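Malonyl CoA reductase (malonate semialdehyde-forming) (Sulfolobus tokodaii, PDB 2EP5) probably catalyses the NADP-dependent interconversion of malonyl-CoA and 3-oxopropanoate (malonate semialdehyde), as a member of the aspartate-semialdehyde dehydrogenase family. Local coordinates at residues D3-S8 and D77-L82; M306-G311 and L322-D327. All blocks are in the same frame, centred on the assembly; numbering follows the deposited sequence.

In the fold
Both interactions are largely buried pairings of neighbouring strands, but they hold different sheets on opposite sides of the chain's centre, their own centres about 31 Å apart. Interaction 1 joins the parallel strands 5-10 and 80-83 of the NAD-binding domain; its outer end reaches the surface, where the charged Lys6 and Asp79 take part and a carboxylate supplies one of the bonds. Interaction 2 joins the antiparallel strands 308-316 and 319-326 of the dimerisation domain, with every touching residue buried. There the hydrogen bonds run from backbone to backbone, valines fill one face, and the end of strand 319-326 comes near His244, the predicted proton acceptor.

Interaction 1. Residues D3-S8 and D77-L82; sequences DKIKVS and DVDVVL
With CG anti to its own carbonyl carbon (chi1 -77°), Asp79 swings its carboxylate back over the start of strand 5-8, where OD2 accepts the backbone N of Lys6 at 2.9 Å through its anti lone pair. In Val78, CG1 lies anti to the backbone N (chi1 -175°) and is pressed against the Lys6-Val7-Ser8 backbone, 3.2 Å from Lys6 O. Lys6 is gripped at both its amide and its carbonyl: O accepts two donors, Asp79 N at 2.8 Å, tilted from the carbonyl plane, and Val80 N at 3.2 Å, lying in that plane. The lysine's ammonium does not share this grip: NZ stays 5.7 Å from Asp79 OD2, a separation that leaves at most a weak electrostatic pull. Farther along, Ser8 N donates to Val80 O and Leu82 N to Ser8 O, so Ser8 bonds on either side of Val81, the parallel-ladder pattern. Val7 packs beside Val80 and Leu82 on one face, while Ile5 CG2 reaches Asp79 CB at 3.7 Å. On the other face, Ser8 OG is enclosed by the methyls of Val81, CG1 at 3.3 Å; this hydroxyl is buried with no hydrogen-bonding partner in the model. Strand 30-36 bonds to the other edge of strand 5-10, and Val81 pairs with Ile103 of the next strand outward. Segments 5-8 and 80-82 run parallel, their axes 37° apart, in the central pairing of a Rossmann-type sheet with strand order 3-2-1-4-5-6, the nucleotide-binding fold of this family.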
loop_
_atom_site.group_PDB
_atom_site.type_symbol
_atom_site.label_atom_id
_atom_site.label_comp_id
_atom_site.label_asym_id
_atom_site.label_seq_id
_atom_site.Cartn_x
_atom_site.Cartn_y
_atom_site.Cartn_z
ATOM N N ASP A 3 41.215 -17.391 -13.736
ATOM C CA ASP A 3 40.831 -17.973 -15.016
ATOM C C ASP A 3 39.318 -17.919 -15.119
ATOM O O ASP A 3 38.605 -18.554 -14.339
ATOM C CB ASP A 3 41.313 -19.418 -15.126
ATOM C CG ASP A 3 42.821 -19.518 -15.206
ATOM O OD1 ASP A 3 43.410 -18.883 -16.109
ATOM O OD2 ASP A 3 43.411 -20.232 -14.368
ATOM N N LYS A 4 38.834 -17.151 -16.085
ATOM C CA LYS A 4 37.406 -16.983 -16.281
ATOM C C LYS A 4 36.667 -18.181 -16.866
ATOM O O LYS A 4 37.194 -18.907 -17.701
ATOM C CB LYS A 4 37.147 -15.749 -17.150
ATOM C CG LYS A 4 37.052 -14.444 -16.362
ATOM C CD LYS A 4 38.338 -14.115 -15.619
ATOM C CE LYS A 4 38.157 -12.923 -14.678
ATOM N NZ LYS A 4 37.697 -11.682 -15.366
ATOM N N ILE A 5 35.441 -18.382 -16.395
ATOM C CA ILE A 5 34.570 -19.443 -16.881
ATOM C C ILE A 5 33.467 -18.683 -17.611
ATOM O O ILE A 5 32.751 -17.878 -17.010
ATOM C CB ILE A 5 33.948 -20.263 -15.722
ATOM C CG1 ILE A 5 35.011 -21.142 -15.068
ATOM C CG2 ILE A 5 32.831 -21.145 -16.242
ATOM C CD1 ILE A 5 36.118 -20.377 -14.391
ATOM N N LYS A 6 33.344 -18.925 -18.910
ATOM C CA LYS A 6 32.345 -18.241 -19.721
ATOM C C LYS A 6 30.940 -18.807 -19.557
ATOM O O LYS A 6 30.717 -20.004 -19.727
ATOM C CB LYS A 6 32.772 -18.285 -21.187
ATOM C CG LYS A 6 34.054 -17.508 -21.442
ATOM C CD LYS A 6 34.494 -17.586 -22.890
ATOM C CE LYS A 6 35.584 -16.560 -23.174
ATOM N NZ LYS A 6 36.707 -16.617 -22.185
ATOM N N VAL A 7 29.991 -17.939 -19.229
ATOM C CA VAL A 7 28.612 -18.370 -19.038
ATOM C C VAL A 7 27.603 -17.586 -19.878
ATOM O O VAL A 7 27.870 -16.467 -20.322
ATOM C CB VAL A 7 28.198 -18.253 -17.549
ATOM C CG1 VAL A 7 29.191 -19.014 -16.671
ATOM C CG2 VAL A 7 28.114 -16.779 -17.132
ATOM N N SER A 8 26.449 -18.196 -20.116
ATOM C CA SER A 8 25.383 -17.533 -20.855
ATOM C C SER A 8 24.175 -17.555 -19.918
ATOM O O SER A 8 24.147 -18.332 -18.967
ATOM C CB SER A 8 25.067 -18.279 -22.150
ATOM O OG SER A 8 24.431 -19.509 -21.893
ATOM N N ASP A 77 30.179 -21.987 -27.654
ATOM C CA ASP A 77 31.416 -21.576 -27.000
ATOM C C ASP A 77 31.285 -21.318 -25.498
ATOM O O ASP A 77 32.280 -21.033 -24.831
ATOM C CB ASP A 77 32.000 -20.331 -27.674
ATOM C CG ASP A 77 31.021 -19.176 -27.726
ATOM O OD1 ASP A 77 30.245 -18.999 -26.763
ATOM O OD2 ASP A 77 31.040 -18.430 -28.728
ATOM N N VAL A 78 30.074 -21.427 -24.958
ATOM C CA VAL A 78 29.885 -21.182 -23.531
ATOM C C VAL A 78 30.285 -22.382 -22.681
ATOM O O VAL A 78 30.040 -23.526 -23.052
ATOM C CB VAL A 78 28.417 -20.818 -23.202
ATOM C CG1 VAL A 78 28.297 -20.450 -21.735
ATOM C CG2 VAL A 78 27.952 -19.662 -24.077
ATOM N N ASP A 79 30.906 -22.108 -21.538
ATOM C CA ASP A 79 31.331 -23.158 -20.628
ATOM C C ASP A 79 30.143 -23.732 -19.869
ATOM O O ASP A 79 30.043 -24.944 -19.691
ATOM C CB ASP A 79 32.361 -22.623 -19.631
ATOM C CG ASP A 79 33.744 -22.482 -20.240
ATOM O OD1 ASP A 79 34.281 -23.496 -20.743
ATOM O OD2 ASP A 79 34.294 -21.361 -20.211
ATOM N N VAL A 80 29.251 -22.855 -19.417
ATOM C CA VAL A 80 28.064 -23.273 -18.678
ATOM C C VAL A 80 26.881 -22.382 -19.027
ATOM O O VAL A 80 27.022 -21.170 -19.173
ATOM C CB VAL A 80 28.292 -23.193 -17.151
ATOM C CG1 VAL A 80 27.027 -23.617 -16.408
ATOM C CG2 VAL A 80 29.461 -24.071 -16.755
ATOM N N VAL A 81 25.715 -22.987 -19.179
ATOM C CA VAL A 81 24.520 -22.228 -19.490
ATOM C C VAL A 81 23.680 -22.141 -18.228
ATOM O O VAL A 81 23.345 -23.165 -17.631
ATOM C CB VAL A 81 23.681 -22.903 -20.574
ATOM C CG1 VAL A 81 22.477 -22.035 -20.902
ATOM C CG2 VAL A 81 24.520 -23.136 -21.813
ATOM N N LEU A 82 23.374 -20.916 -17.808
ATOM C CA LEU A 82 22.547 -20.698 -16.628
ATOM C C LEU A 82 21.158 -20.370 -17.157
ATOM O O LEU A 82 21.024 -19.759 -18.213
ATOM C CB LEU A 82 23.085 -19.534 -15.796
ATOM C CG LEU A 82 24.578 -19.540 -15.465
ATOM C CD1 LEU A 82 24.826 -18.489 -14.406
ATOM C CD2 LEU A 82 25.032 -20.901 -14.964
#

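Interaction 2. Residues M306-G311 and L322-D327; sequences MAVTVG and LVVLGD
Val310 and Val324 face each other as a non-hydrogen-bonded pair, their CG2 methyls meeting at 3.9 Å. CG2 of Val324, anti to its backbone N, also reaches Val308 CB at 3.9 Å, so this one methyl bridges two valines of the partner strand. Val310 CG1 reaches the other way, to Leu322 CB at 4.2 Å, and completes an apolar row along this face. Cutting Val310 back to an alanine here removes both methyls and is likely to open a gap beside Val324 CG2 and Leu322 CB. Backbone bonds flank the valine pair: Thr309 and Leu325 exchange two, each 2.8 Å between N and O, and Gly311 and Val323 exchange two more, the shorter from Gly311 N to Val323 O at 2.7 Å. Past the last strand pair a water donates to Ala307 O and accepts from Asp327 N at 2.8 Å, so the two segments stay tied where they diverge. Farther out, helix 151-160 covers the valine face through Ile155, Met156 and Met158, and strands 285-287 and 244-251 bond to the outer edges of the hairpin. Asp327 OD1 accepts from Leu329 N and Val330 N, just beyond the strand. On the other face Val323 packs on Pro199 of the second subunit, and the side chain of Leu325 comes about 5 Å from that of His244, the predicted proton acceptor. The pairing therefore rests on backbone hydrogen bonds and methyl packing, without a salt bridge, consistent with an apolar sheet layer whose Leu325 side borders the predicted active site.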
loop_
_atom_site.group_PDB
_atom_site.type_symbol
_atom_site.label_atom_id
_atom_site.label_comp_id
_atom_site.label_asym_id
_atom_site.label_seq_id
_atom_site.Cartn_x
_atom_site.Cartn_y
_atom_site.Cartn_z
ATOM N N MET A 306 21.557 -13.492 0.675
ATOM C CA MET A 306 21.932 -14.899 0.616
ATOM C C MET A 306 21.737 -15.584 1.960
ATOM O O MET A 306 21.784 -16.808 2.056
ATOM C CB MET A 306 23.389 -15.057 0.171
ATOM C CG MET A 306 23.565 -15.004 -1.333
ATOM S SD MET A 306 22.454 -16.178 -2.136
ATOM C CE MET A 306 23.330 -17.710 -1.859
ATOM N N ALA A 307 21.512 -14.790 2.996
ATOM C CA ALA A 307 21.309 -15.335 4.325
ATOM C C ALA A 307 19.829 -15.263 4.693
ATOM O O ALA A 307 19.135 -14.316 4.329
ATOM C CB ALA A 307 22.154 -14.553 5.345
ATOM N N VAL A 308 19.342 -16.279 5.392
ATOM C CA VAL A 308 17.951 -16.287 5.828
ATOM C C VAL A 308 17.946 -15.882 7.298
ATOM O O VAL A 308 18.904 -16.152 8.027
ATOM C CB VAL A 308 17.310 -17.682 5.699
ATOM C CG1 VAL A 308 17.322 -18.127 4.248
ATOM C CG2 VAL A 308 18.048 -18.671 6.589
ATOM N N THR A 309 16.880 -15.228 7.733
ATOM C CA THR A 309 16.802 -14.799 9.116
ATOM C C THR A 309 15.696 -15.559 9.834
ATOM O O THR A 309 14.559 -15.595 9.366
ATOM C CB THR A 309 16.525 -13.295 9.205
ATOM O OG1 THR A 309 17.502 -12.587 8.428
ATOM C CG2 THR A 309 16.589 -12.827 10.649
ATOM N N VAL A 310 16.049 -16.158 10.968
ATOM C CA VAL A 310 15.119 -16.932 11.780
ATOM C C VAL A 310 14.853 -16.215 13.102
ATOM O O VAL A 310 15.754 -15.608 13.686
ATOM C CB VAL A 310 15.686 -18.338 12.103
ATOM C CG1 VAL A 310 14.742 -19.080 13.014
ATOM C CG2 VAL A 310 15.904 -19.137 10.819
ATOM N N GLY A 311 13.608 -16.290 13.563
ATOM C CA GLY A 311 13.230 -15.662 14.814
ATOM C C GLY A 311 12.070 -16.392 15.470
ATOM O O GLY A 311 11.553 -17.375 14.933
ATOM N N LEU A 322 9.061 -21.713 14.655
ATOM C CA LEU A 322 10.063 -20.747 14.245
ATOM C C LEU A 322 9.608 -20.011 12.995
ATOM O O LEU A 322 8.817 -20.537 12.208
ATOM C CB LEU A 322 11.415 -21.437 14.013
ATOM C CG LEU A 322 11.605 -22.481 12.913
ATOM C CD1 LEU A 322 11.726 -21.797 11.557
ATOM C CD2 LEU A 322 12.869 -23.267 13.191
ATOM N N VAL A 323 10.087 -18.775 12.848
ATOM C CA VAL A 323 9.770 -17.922 11.706
ATOM C C VAL A 323 11.061 -17.644 10.939
ATOM O O VAL A 323 12.068 -17.218 11.513
ATOM C CB VAL A 323 9.149 -16.565 12.154
ATOM C CG1 VAL A 323 8.896 -15.681 10.941
ATOM C CG2 VAL A 323 7.831 -16.808 12.909
ATOM N N VAL A 324 11.027 -17.895 9.637
ATOM C CA VAL A 324 12.193 -17.682 8.795
ATOM C C VAL A 324 11.852 -16.726 7.656
ATOM O O VAL A 324 10.721 -16.692 7.169
ATOM C CB VAL A 324 12.694 -19.012 8.212
ATOM C CG1 VAL A 324 11.608 -19.632 7.341
ATOM C CG2 VAL A 324 13.973 -18.790 7.415
ATOM N N LEU A 325 12.841 -15.950 7.238
ATOM C CA LEU A 325 12.653 -14.987 6.168
ATOM C C LEU A 325 13.853 -15.055 5.240
ATOM O O LEU A 325 14.976 -15.271 5.684
ATOM C CB LEU A 325 12.519 -13.585 6.762
ATOM C CG LEU A 325 12.115 -12.358 5.916
ATOM C CD1 LEU A 325 13.319 -11.485 5.651
ATOM C CD2 LEU A 325 11.446 -12.791 4.624
ATOM N N GLY A 326 13.602 -14.888 3.948
ATOM C CA GLY A 326 14.674 -14.914 2.973
ATOM C C GLY A 326 14.326 -14.115 1.728
ATOM O O GLY A 326 13.152 -13.893 1.429
ATOM N N ASP A 327 15.349 -13.663 1.010
ATOM C CA ASP A 327 15.148 -12.906 -0.221
ATOM C C ASP A 327 14.838 -13.962 -1.288
ATOM O O ASP A 327 15.711 -14.757 -1.655
ATOM C CB ASP A 327 16.431 -12.155 -0.577
ATOM C CG ASP A 327 16.263 -11.225 -1.765
ATOM O OD1 ASP A 327 15.509 -11.564 -2.704
ATOM O OD2 ASP A 327 16.908 -10.154 -1.767
HETATM O O HOH W 1 17.807 -14.677 1.744
#